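Local coordinates for protein LAIR1 ecotodomain from MGD21 antibody (Homo sapiens, PDB 7JZK) that binds the V2 domain of a Plasmodium RIFIN, as the collagen-receptor-derived immunoglobulin domain inserted in an antibody, at residues I16-V30 with S55-N69. Sequence-based numbering, arbitrary orientation.
Sequences IPLGSHVTFVCRGPV and SPSESEARFRIDSVN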
ATOM      1  N   ILE A  16      -6.018   4.862 -24.778  1.00 54.84           N
ATOM      2  CA  ILE A  16      -4.865   5.747 -24.700  1.00 52.06           C
ATOM      3  C   ILE A  16      -3.761   5.138 -25.537  1.00 59.34           C
ATOM      4  O   ILE A  16      -3.459   3.950 -25.385  1.00 54.55           O
ATOM      5  CB  ILE A  16      -4.400   5.959 -23.246  1.00 48.26           C
ATOM      6  CG1 ILE A  16      -5.562   6.523 -22.402  1.00 54.15           C
ATOM      7  CG2 ILE A  16      -3.151   6.841 -23.197  1.00 49.72           C
ATOM      8  CD1 ILE A  16      -6.135   7.855 -22.898  1.00 47.13           C
ATOM      9  N   PRO A  17      -3.152   5.883 -26.462  1.00 60.70           N
ATOM     10  CA  PRO A  17      -1.976   5.359 -27.159  1.00 55.40           C
ATOM     11  C   PRO A  17      -0.820   5.182 -26.194  1.00 50.73           C
ATOM     12  O   PRO A  17      -0.631   5.976 -25.264  1.00 49.83           O
ATOM     13  CB  PRO A  17      -1.665   6.430 -28.204  1.00 58.00           C
ATOM     14  CG  PRO A  17      -2.265   7.692 -27.626  1.00 59.08           C
ATOM     15  CD  PRO A  17      -3.488   7.251 -26.885  1.00 46.42           C
ATOM     16  N   LEU A  18      -0.020   4.153 -26.453  1.00 51.08           N
ATOM     17  CA  LEU A  18       1.162   3.892 -25.649  1.00 44.86           C
ATOM     18  C   LEU A  18       1.995   5.155 -25.547  1.00 47.98           C
ATOM     19  O   LEU A  18       2.265   5.818 -26.553  1.00 52.76           O
ATOM     20  CB  LEU A  18       1.981   2.759 -26.285  1.00 50.08           C
ATOM     21  CG  LEU A  18       3.154   2.143 -25.496  1.00 50.73           C
ATOM     22  CD1 LEU A  18       2.661   1.416 -24.247  1.00 41.06           C
ATOM     23  CD2 LEU A  18       3.998   1.194 -26.361  1.00 46.52           C
ATOM     24  N   GLY A  19       2.352   5.516 -24.320  1.00 49.34           N
ATOM     25  CA  GLY A  19       3.191   6.656 -24.051  1.00 44.88           C
ATOM     26  C   GLY A  19       2.437   7.924 -23.728  1.00 52.09           C
ATOM     27  O   GLY A  19       3.032   8.846 -23.165  1.00 52.73           O
ATOM     28  N   SER A  20       1.141   7.985 -24.043  1.00 57.12           N
ATOM     29  CA  SER A  20       0.346   9.183 -23.809  1.00 55.44           C
ATOM     30  C   SER A  20      -0.191   9.194 -22.381  1.00 54.49           C
ATOM     31  O   SER A  20      -0.035   8.234 -21.623  1.00 59.50           O
ATOM     32  CB  SER A  20      -0.793   9.280 -24.826  1.00 58.06           C
ATOM     33  OG  SER A  20      -1.325  10.597 -24.891  1.00 56.84           O
ATOM     34  N   HIS A  21      -0.819  10.311 -22.015  1.00 58.13           N
ATOM     35  CA  HIS A  21      -1.327  10.576 -20.675  1.00 53.90           C
ATOM     36  C   HIS A  21      -2.775  10.119 -20.549  1.00 55.45           C
ATOM     37  O   HIS A  21      -3.465   9.901 -21.546  1.00 56.71           O
ATOM     38  CB  HIS A  21      -1.193  12.070 -20.350  1.00 57.07           C
ATOM     39  CG  HIS A  21      -2.042  12.954 -21.212  1.00 64.94           C
ATOM     40  ND1 HIS A  21      -1.620  13.416 -22.443  1.00 66.46           N
ATOM     41  CD2 HIS A  21      -3.277  13.480 -21.016  1.00 63.08           C
ATOM     42  CE1 HIS A  21      -2.565  14.175 -22.973  1.00 64.29           C
ATOM     43  NE2 HIS A  21      -3.579  14.229 -22.128  1.00 59.63           N
ATOM     44  N   VAL A  22      -3.217   9.935 -19.301  1.00 55.79           N
ATOM     45  CA  VAL A  22      -4.618   9.670 -18.983  1.00 51.60           C
ATOM     46  C   VAL A  22      -4.878  10.167 -17.570  1.00 50.87           C
ATOM     47  O   VAL A  22      -3.972  10.201 -16.740  1.00 52.53           O
ATOM     48  CB  VAL A  22      -4.972   8.169 -19.125  1.00 50.04           C
ATOM     49  CG1 VAL A  22      -4.351   7.355 -18.008  1.00 50.53           C
ATOM     50  CG2 VAL A  22      -6.483   7.965 -19.114  1.00 51.75           C
ATOM     51  N   THR A  23      -6.108  10.614 -17.307  1.00 48.10           N
ATOM     52  CA  THR A  23      -6.484  11.048 -15.964  1.00 50.94           C
ATOM     53  C   THR A  23      -7.807  10.415 -15.544  1.00 55.00           C
ATOM     54  O   THR A  23      -8.822  10.559 -16.237  1.00 50.67           O
ATOM     55  CB  THR A  23      -6.596  12.572 -15.875  1.00 49.01           C
ATOM     56  OG1 THR A  23      -5.469  13.173 -16.527  1.00 52.72           O
ATOM     57  CG2 THR A  23      -6.618  13.002 -14.411  1.00 43.95           C
ATOM     58  N   PHE A  24      -7.797   9.747 -14.392  1.00 53.01           N
ATOM     59  CA  PHE A  24      -9.007   9.205 -13.795  1.00 50.78           C
ATOM     60  C   PHE A  24      -9.572  10.251 -12.856  1.00 47.63           C
ATOM     61  O   PHE A  24      -8.871  10.725 -11.957  1.00 48.13           O
ATOM     62  CB  PHE A  24      -8.706   7.915 -13.026  1.00 48.57           C
ATOM     63  CG  PHE A  24      -8.188   6.813 -13.890  1.00 44.52           C
ATOM     64  CD1 PHE A  24      -6.835   6.585 -13.998  1.00 45.53           C
ATOM     65  CD2 PHE A  24      -9.054   6.043 -14.634  1.00 47.54           C
ATOM     66  CE1 PHE A  24      -6.348   5.594 -14.814  1.00 44.73           C
ATOM     67  CE2 PHE A  24      -8.583   5.040 -15.443  1.00 45.23           C
ATOM     68  CZ  PHE A  24      -7.221   4.820 -15.541  1.00 46.24           C
ATOM     69  N   VAL A  25     -10.843  10.581 -13.053  1.00 53.88           N
ATOM     70  CA  VAL A  25     -11.572  11.575 -12.268  1.00 53.02           C
ATOM     71  C   VAL A  25     -12.615  10.839 -11.443  1.00 48.16           C
ATOM     72  O   VAL A  25     -13.491  10.153 -11.992  1.00 41.71           O
ATOM     73  CB  VAL A  25     -12.230  12.643 -13.157  1.00 56.62           C
ATOM     74  CG1 VAL A  25     -12.840  13.747 -12.298  1.00 53.31           C
ATOM     75  CG2 VAL A  25     -11.221  13.214 -14.157  1.00 52.31           C
ATOM     76  N   CYS A  26     -12.478  10.946 -10.129  1.00 47.17           N
ATOM     77  CA  CYS A  26     -13.383  10.342  -9.170  1.00 50.84           C
ATOM     78  C   CYS A  26     -14.289  11.424  -8.603  1.00 53.63           C
ATOM     79  O   CYS A  26     -13.802  12.455  -8.124  1.00 51.36           O
ATOM     80  CB  CYS A  26     -12.594   9.675  -8.049  1.00 49.11           C
ATOM     81  SG  CYS A  26     -11.645   8.270  -8.573  1.00 57.29           S
ATOM     82  N   ARG A  27     -15.595  11.207  -8.679  1.00 54.51           N
ATOM     83  CA  ARG A  27     -16.563  12.189  -8.211  1.00 54.47           C
ATOM     84  C   ARG A  27     -17.460  11.591  -7.148  1.00 49.29           C
ATOM     85  O   ARG A  27     -17.933  10.456  -7.283  1.00 45.31           O
ATOM     86  CB  ARG A  27     -17.390  12.753  -9.352  1.00 52.42           C
ATOM     87  CG  ARG A  27     -16.626  13.812 -10.116  1.00 59.51           C
ATOM     88  CD  ARG A  27     -17.509  14.534 -11.093  1.00 65.07           C
ATOM     89  NE  ARG A  27     -16.866  14.745 -12.392  1.00 70.24           N
ATOM     90  CZ  ARG A  27     -16.605  13.799 -13.291  1.00 79.28           C
ATOM     91  NH1 ARG A  27     -16.022  14.128 -14.439  1.00 80.40           N
ATOM     92  NH2 ARG A  27     -16.905  12.526 -13.050  1.00 84.78           N
ATOM     93  N   GLY A  28     -17.658  12.375  -6.090  1.00 48.75           N
ATOM     94  CA  GLY A  28     -18.548  12.039  -5.009  1.00 54.37           C
ATOM     95  C   GLY A  28     -19.254  13.271  -4.453  1.00 58.93           C
ATOM     96  O   GLY A  28     -19.356  14.329  -5.104  1.00 56.42           O
ATOM     97  N   PRO A  29     -19.794  13.132  -3.245  1.00 50.75           N
ATOM     98  CA  PRO A  29     -20.509  14.236  -2.600  1.00 62.70           C
ATOM     99  C   PRO A  29     -19.519  15.237  -2.014  1.00 64.67           C
ATOM    100  O   PRO A  29     -18.305  15.041  -2.060  1.00 66.05           O
ATOM    101  CB  PRO A  29     -21.307  13.529  -1.498  1.00 58.79           C
ATOM    102  CG  PRO A  29     -20.406  12.363  -1.114  1.00 51.60           C
ATOM    103  CD  PRO A  29     -19.766  11.922  -2.408  1.00 45.66           C
ATOM    104  N   VAL A  30     -20.056  16.351  -1.496  1.00 57.21           N
ATOM    105  CA  VAL A  30     -19.228  17.365  -0.849  1.00 53.72           C
ATOM    106  C   VAL A  30     -18.721  16.836   0.475  1.00 55.70           C
ATOM    107  O   VAL A  30     -19.425  16.106   1.181  1.00 56.46           O
ATOM    108  CB  VAL A  30     -20.013  18.679  -0.676  1.00 66.98           C
ATOM    109  CG1 VAL A  30     -19.436  19.536   0.466  1.00 65.62           C
ATOM    110  CG2 VAL A  30     -20.013  19.473  -1.979  1.00 62.88           C
ATOM    111  N   SER A  55     -18.652  22.039  -7.025  1.00 74.01           N
ATOM    112  CA  SER A  55     -19.998  22.572  -6.886  1.00 71.38           C
ATOM    113  C   SER A  55     -20.468  22.335  -5.466  1.00 72.63           C
ATOM    114  O   SER A  55     -19.857  21.559  -4.727  1.00 71.63           O
ATOM    115  CB  SER A  55     -20.956  21.915  -7.891  1.00 75.32           C
ATOM    116  OG  SER A  55     -20.335  21.819  -9.159  1.00 85.40           O
ATOM    117  N   PRO A  56     -21.528  23.029  -5.025  1.00 74.47           N
ATOM    118  CA  PRO A  56     -22.007  22.838  -3.640  1.00 67.42           C
ATOM    119  C   PRO A  56     -22.448  21.421  -3.320  1.00 68.10           C
ATOM    120  O   PRO A  56     -22.677  21.128  -2.136  1.00 62.09           O
ATOM    121  CB  PRO A  56     -23.186  23.819  -3.525  1.00 64.44           C
ATOM    122  CG  PRO A  56     -23.549  24.170  -4.930  1.00 63.04           C
ATOM    123  CD  PRO A  56     -22.300  24.061  -5.738  1.00 63.24           C
ATOM    124  N   SER A  57     -22.605  20.539  -4.319  1.00 69.53           N
ATOM    125  CA  SER A  57     -22.947  19.152  -4.036  1.00 70.75           C
ATOM    126  C   SER A  57     -22.006  18.113  -4.647  1.00 73.39           C
ATOM    127  O   SER A  57     -22.212  16.920  -4.402  1.00 78.65           O
ATOM    128  CB  SER A  57     -24.381  18.853  -4.505  1.00 65.72           C
ATOM    129  OG  SER A  57     -24.493  19.007  -5.909  1.00 65.03           O
ATOM    130  N   GLU A  58     -20.958  18.514  -5.379  1.00 70.98           N
ATOM    131  CA  GLU A  58     -20.107  17.546  -6.067  1.00 70.40           C
ATOM    132  C   GLU A  58     -18.631  17.903  -5.934  1.00 70.31           C
ATOM    133  O   GLU A  58     -18.212  19.006  -6.297  1.00 71.23           O
ATOM    134  CB  GLU A  58     -20.497  17.440  -7.542  1.00 71.18           C
ATOM    135  CG  GLU A  58     -21.793  16.667  -7.690  1.00 86.54           C
ATOM    136  CD  GLU A  58     -22.032  16.106  -9.071  1.00 99.59           C
ATOM    137  OE1 GLU A  58     -21.097  16.126  -9.908  1.00 95.85           O
ATOM    138  OE2 GLU A  58     -23.176  15.654  -9.311  1.00 99.26           O
ATOM    139  N   SER A  59     -17.841  16.936  -5.436  1.00 64.76           N
ATOM    140  CA  SER A  59     -16.396  17.096  -5.291  1.00 65.46           C
ATOM    141  C   SER A  59     -15.691  16.005  -6.064  1.00 61.65           C
ATOM    142  O   SER A  59     -16.251  14.932  -6.320  1.00 62.90           O
ATOM    143  CB  SER A  59     -15.913  17.064  -3.818  1.00 60.76           C
ATOM    144  OG  SER A  59     -16.104  15.799  -3.211  1.00 60.02           O
ATOM    145  N   GLU A  60     -14.449  16.287  -6.427  1.00 54.22           N
ATOM    146  CA  GLU A  60     -13.737  15.369  -7.281  1.00 57.69           C
ATOM    147  C   GLU A  60     -12.284  15.294  -6.856  1.00 58.99           C
ATOM    148  O   GLU A  60     -11.784  16.128  -6.097  1.00 60.09           O
ATOM    149  CB  GLU A  60     -13.830  15.787  -8.751  1.00 59.36           C
ATOM    150  CG  GLU A  60     -12.887  16.909  -9.108  1.00 62.17           C
ATOM    151  CD  GLU A  60     -12.852  17.195 -10.598  1.00 61.94           C
ATOM    152  OE1 GLU A  60     -11.840  17.761 -11.079  1.00 63.82           O
ATOM    153  OE2 GLU A  60     -13.832  16.841 -11.290  1.00 65.36           O
ATOM    154  N   ALA A  61     -11.630  14.251  -7.351  1.00 52.45           N
ATOM    155  CA  ALA A  61     -10.209  14.034  -7.159  1.00 48.42           C
ATOM    156  C   ALA A  61      -9.679  13.439  -8.447  1.00 49.88           C
ATOM    157  O   ALA A  61     -10.373  12.662  -9.113  1.00 49.30           O
ATOM    158  CB  ALA A  61      -9.917  13.108  -5.981  1.00 43.57           C
ATOM    159  N   ARG A  62      -8.449  13.800  -8.793  1.00 40.70           N
ATOM    160  CA  ARG A  62      -7.869  13.420 -10.066  1.00 46.96           C
ATOM    161  C   ARG A  62      -6.605  12.601  -9.830  1.00 47.48           C
ATOM    162  O   ARG A  62      -5.759  12.983  -9.013  1.00 38.76           O
ATOM    163  CB  ARG A  62      -7.550  14.685 -10.858  1.00 49.86           C
ATOM    164  CG  ARG A  62      -8.795  15.508 -11.088  1.00 53.22           C
ATOM    165  CD  ARG A  62      -8.629  16.565 -12.150  1.00 54.45           C
ATOM    166  NE  ARG A  62      -9.605  16.272 -13.184  1.00 61.13           N
ATOM    167  CZ  ARG A  62     -10.092  17.151 -14.041  1.00 60.21           C
ATOM    168  NH1 ARG A  62      -9.698  18.420 -13.999  1.00 62.04           N
ATOM    169  NH2 ARG A  62     -10.985  16.751 -14.939  1.00 63.79           N
ATOM    170  N   PHE A  63      -6.470  11.488 -10.553  1.00 51.60           N
ATOM    171  CA  PHE A  63      -5.277  10.637 -10.512  1.00 42.45           C
ATOM    172  C   PHE A  63      -4.760  10.572 -11.938  1.00 45.07           C
ATOM    173  O   PHE A  63      -5.444  10.033 -12.812  1.00 45.22           O
ATOM    174  CB  PHE A  63      -5.594   9.229  -9.994  1.00 39.34           C
ATOM    175  CG  PHE A  63      -6.322   9.205  -8.672  1.00 44.42           C
ATOM    176  CD1 PHE A  63      -7.700   9.401  -8.614  1.00 44.97           C
ATOM    177  CD2 PHE A  63      -5.640   8.966  -7.490  1.00 41.98           C
ATOM    178  CE1 PHE A  63      -8.363   9.380  -7.416  1.00 40.26           C
ATOM    179  CE2 PHE A  63      -6.315   8.943  -6.285  1.00 41.03           C
ATOM    180  CZ  PHE A  63      -7.679   9.150  -6.258  1.00 40.91           C
ATOM    181  N   ARG A  64      -3.574  11.118 -12.190  1.00 42.27           N
ATOM    182  CA  ARG A  64      -3.117  11.278 -13.562  1.00 46.28           C
ATOM    183  C   ARG A  64      -1.852  10.462 -13.818  1.00 54.22           C
ATOM    184  O   ARG A  64      -0.877  10.567 -13.071  1.00 49.36           O
ATOM    185  CB  ARG A  64      -2.846  12.749 -13.853  1.00 47.45           C
ATOM    186  CG  ARG A  64      -1.946  12.943 -15.062  1.00 53.80           C
ATOM    187  CD  ARG A  64      -1.408  14.378 -15.144  1.00 61.22           C
ATOM    188  NE  ARG A  64      -0.473  14.455 -16.258  1.00 66.91           N
ATOM    189  CZ  ARG A  64      -0.795  14.904 -17.466  1.00 73.01           C
ATOM    190  NH1 ARG A  64       0.118  14.917 -18.427  1.00 72.72           N
ATOM    191  NH2 ARG A  64      -2.026  15.353 -17.714  1.00 66.87           N
ATOM    192  N   ILE A  65      -1.861   9.680 -14.893  1.00 51.23           N
ATOM    193  CA  ILE A  65      -0.681   8.976 -15.372  1.00 54.34           C
ATOM    194  C   ILE A  65      -0.143   9.740 -16.577  1.00 55.29           C
ATOM    195  O   ILE A  65      -0.835   9.859 -17.597  1.00 54.94           O
ATOM    196  CB  ILE A  65      -1.002   7.516 -15.747  1.00 52.38           C
ATOM    197  CG1 ILE A  65      -1.518   6.726 -14.543  1.00 48.45           C
ATOM    198  CG2 ILE A  65       0.236   6.839 -16.339  1.00 54.47           C
ATOM    199  CD1 ILE A  65      -1.974   5.331 -14.920  1.00 40.21           C
ATOM    200  N   ASP A  66       1.091  10.252 -16.466  1.00 57.39           N
ATOM    201  CA  ASP A  66       1.660  11.057 -17.542  1.00 57.01           C
ATOM    202  C   ASP A  66       1.947  10.214 -18.773  1.00 56.87           C
ATOM    203  O   ASP A  66       1.680  10.639 -19.901  1.00 57.59           O
ATOM    204  CB  ASP A  66       2.938  11.754 -17.082  1.00 59.94           C
ATOM    205  CG  ASP A  66       2.700  12.736 -15.940  1.00 67.87           C
ATOM    206  OD1 ASP A  66       1.768  13.571 -16.038  1.00 69.93           O
ATOM    207  OD2 ASP A  66       3.464  12.692 -14.948  1.00 72.96           O
ATOM    208  N   SER A  67       2.510   9.029 -18.595  1.00 56.93           N
ATOM    209  CA  SER A  67       2.851   8.206 -19.746  1.00 53.96           C
ATOM    210  C   SER A  67       2.510   6.764 -19.416  1.00 56.09           C
ATOM    211  O   SER A  67       3.184   6.139 -18.593  1.00 56.94           O
ATOM    212  CB  SER A  67       4.328   8.367 -20.110  1.00 55.42           C
ATOM    213  OG  SER A  67       4.631   7.750 -21.355  1.00 58.60           O
ATOM    214  N   VAL A  68       1.476   6.245 -20.050  1.00 53.40           N
ATOM    215  CA  VAL A  68       1.007   4.898 -19.761  1.00 50.07           C
ATOM    216  C   VAL A  68       1.884   3.880 -20.472  1.00 50.18           C
ATOM    217  O   VAL A  68       2.457   4.146 -21.535  1.00 52.78           O
ATOM    218  CB  VAL A  68      -0.470   4.718 -20.158  1.00 43.63           C
ATOM    219  CG1 VAL A  68      -1.319   5.808 -19.530  1.00 55.12           C
ATOM    220  CG2 VAL A  68      -0.610   4.689 -21.670  1.00 41.43           C
ATOM    221  N   ASN A  69       2.006   2.708 -19.867  1.00 49.05           N
ATOM    222  CA  ASN A  69       2.583   1.547 -20.530  1.00 52.29           C
ATOM    223  C   ASN A  69       1.562   0.422 -20.453  1.00 53.63           C
ATOM    224  O   ASN A  69       0.464   0.597 -19.898  1.00 43.80           O
ATOM    225  CB  ASN A  69       3.931   1.134 -19.926  1.00 41.16           C
ATOM    226  CG  ASN A  69       3.877   0.934 -18.428  1.00 50.76           C
ATOM    227  OD1 ASN A  69       3.120   0.100 -17.918  1.00 52.81           O
ATOM    228  ND2 ASN A  69       4.699   1.689 -17.709  1.00 53.01           N
TER
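E60 reaches across V25 and R27 on the face of the sheet that also carries T23, R62 and R64. Its CB lies 3.4 Å from C26 O and 3.7 Å from R27 CG. CG sits between the backbone N and the carbonyl carbon (chi1 79°), and the chain then runs extended, bringing CD obliquely past V25, 3.8 Å from its CG1. At the tip, OE2 meets V25 CG1 at 3.4 Å and makes a long, purely electrostatic salt bridge to R27 NE, while OE1 lies above one face of the R62 guanidinium, offset toward its rim, in a salt bridge of charges alone with NE. V25 divides its branches: CG1 also covers one face of the R27 guanidinium, and CG2 meets the R62 guanidinium in plane at its edge, 3.6 Å from NE. The arginines have further partners on strand 7-11, R27 in S9 and R62 in E11. Strands 22-28 and 58-65 run antiparallel at 162°, and F24 and F63 exchange both backbone hydrogen bonds. On the other face, C26 SG stands obliquely 3.7 Å from F63 CE1 and forms the disulfide to C78, while F63 and I65 also pack on F79 of the Rifin chain. At one end, S59 OG donates to P29 O at 2.6 Å; at the other, V68 N donates to S20 O. The pair is the central B-E strand pair of an immunoglobulin beta sandwich, pinned to the facing sheet by the canonical B-F disulfide.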